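Local coordinates for gliding motility protein MglB (Myxococcus xanthus, PDB 6IZW) that probably acts as a molecular adaptor and guanine-nucleotide exchange factor of the Roadblock/LC7 family in gliding motility, at residues B[60-63]-B[64-68]. The protein carries 1 engineered substitution. Sequence-based numbering, arbitrary orientation.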
ATOM      1  N   ALA B  60       0.553   5.843  -2.369  1.00 45.83           N
ATOM      2  CA  ALA B  60       1.315   4.885  -3.155  1.00 42.21           C
ATOM      3  C   ALA B  60       0.678   3.509  -3.108  1.00 42.07           C
ATOM      4  O   ALA B  60       0.808   2.733  -4.064  1.00 45.57           O
ATOM      5  CB  ALA B  60       2.762   4.827  -2.672  1.00 43.47           C
ATOM      6  N   GLY B  61      -0.003   3.182  -2.007  1.00 48.64           N
ATOM      7  CA  GLY B  61      -0.758   1.941  -1.962  1.00 44.44           C
ATOM      8  C   GLY B  61      -1.928   1.961  -2.930  1.00 43.42           C
ATOM      9  O   GLY B  61      -2.137   1.015  -3.695  1.00 43.69           O
ATOM     10  N   ASN B  62      -2.695   3.051  -2.918  1.00 40.44           N
ATOM     11  CA  ASN B  62      -3.791   3.208  -3.866  1.00 49.24           C
ATOM     12  C   ASN B  62      -3.296   3.079  -5.306  1.00 50.48           C
ATOM     13  O   ASN B  62      -3.803   2.254  -6.076  1.00 51.16           O
ATOM     14  CB  ASN B  62      -4.478   4.556  -3.632  1.00 48.17           C
ATOM     15  CG  ASN B  62      -5.459   4.920  -4.727  1.00 57.21           C
ATOM     16  OD1 ASN B  62      -5.902   4.072  -5.494  1.00 68.37           O
ATOM     17  ND2 ASN B  62      -5.800   6.193  -4.809  1.00 66.00           N
ATOM     18  N   VAL B  63      -2.281   3.864  -5.677  1.00 46.14           N
ATOM     19  CA  VAL B  63      -1.800   3.863  -7.058  1.00 51.43           C
ATOM     20  C   VAL B  63      -1.290   2.484  -7.445  1.00 50.45           C
ATOM     21  O   VAL B  63      -1.522   2.021  -8.568  1.00 55.12           O
ATOM     22  CB  VAL B  63      -0.716   4.942  -7.256  1.00 50.86           C
ATOM     23  CG1 VAL B  63       0.126   4.649  -8.511  1.00 41.92           C
ATOM     24  CG2 VAL B  63      -1.356   6.325  -7.321  1.00 46.18           C
ATOM     25  N   ALA B  64      -0.602   1.799  -6.523  1.00 45.53           N
ATOM     26  CA  ALA B  64      -0.106   0.459  -6.832  1.00 43.43           C
ATOM     27  C   ALA B  64      -1.248  -0.536  -7.024  1.00 47.79           C
ATOM     28  O   ALA B  64      -1.139  -1.461  -7.842  1.00 43.38           O
ATOM     29  CB  ALA B  64       0.840  -0.020  -5.731  1.00 37.40           C
ATOM     30  N   ALA B  65      -2.338  -0.389  -6.258  1.00 42.36           N
ATOM     31  CA  ALA B  65      -3.471  -1.294  -6.442  1.00 48.24           C
ATOM     32  C   ALA B  65      -4.164  -1.027  -7.774  1.00 48.44           C
ATOM     33  O   ALA B  65      -4.548  -1.966  -8.478  1.00 44.92           O
ATOM     34  CB  ALA B  65      -4.460  -1.171  -5.279  1.00 38.34           C
HETATM   35  N   MSE B  66      -4.314   0.239  -8.141  1.00 46.88           N
HETATM   36  CA  MSE B  66      -4.844   0.588  -9.455  1.00 55.40           C
HETATM   37  C   MSE B  66      -3.918   0.110 -10.547  1.00 56.50           C
HETATM   38  O   MSE B  66      -4.381  -0.322 -11.602  1.00 56.81           O
HETATM   39  CB  MSE B  66      -5.060   2.089  -9.590  1.00 54.15           C
HETATM   40  CG  MSE B  66      -6.311   2.573  -8.880  1.00 71.86           C
HETATM   41 SE   MSE B  66      -7.879   1.433  -9.226  1.00117.22          SE
HETATM   42  CE  MSE B  66      -7.853   1.471 -11.177  1.00 75.04           C
ATOM     43  N   GLY B  67      -2.610   0.178 -10.276  1.00 51.20           N
ATOM     44  CA  GLY B  67      -1.641  -0.349 -11.222  1.00 48.34           C
ATOM     45  C   GLY B  67      -1.901  -1.802 -11.559  1.00 52.71           C
ATOM     46  O   GLY B  67      -1.987  -2.175 -12.732  1.00 61.38           O
ATOM     47  N   GLY B  68      -2.061  -2.640 -10.531  1.00 50.01           N
ATOM     48  CA  GLY B  68      -2.318  -4.051 -10.769  1.00 51.00           C
ATOM     49  C   GLY B  68      -3.657  -4.317 -11.436  1.00 55.58           C
ATOM     50  O   GLY B  68      -3.785  -5.266 -12.213  1.00 56.16           O
TER
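The backbone N of Gly67 donates to Val63 O at 2.7 Å, the shortest of four successive i to i+4 bonds that run through this part of helix 52-72. The amide of Met66, a selenomethionine, reaches Asn62 O at 2.9 Å, with an almost straight N-H...O angle of 170°. Ala65 N bonds to Gly61 O, also at 2.9 Å. Ala64 N meets Ala60 O at 3.0 Å, from above the carbonyl plane.

One turn apart on the same face, the side chains of Asn62 and Met66 run alongside each other. With chi1 at 169°, Asn62 CG lies beside its own carbonyl carbon, and OD1 comes to 3.7 Å from Met66 CG. The Met66 chain then bends at both later torsions. Ala64 CB lies 3.2 Å from Ala60 O.

The Met66 side chain packs on Phe78 and Gln81, and Asn62 ND2 makes a weak hydrogen bond to Gln81 OE1 on strand 80-83. Asn62 also packs on Met66 of the second subunit, and Ala65 on Leu58 of that subunit. Ala64 packs on an apolar and Ala65 on an aromatic side chain of another protein's chain. The small Ala65 thus packs against both neighbouring chains, while the buried Asn62 amide has at least a weak bond from ND2 within its own chain.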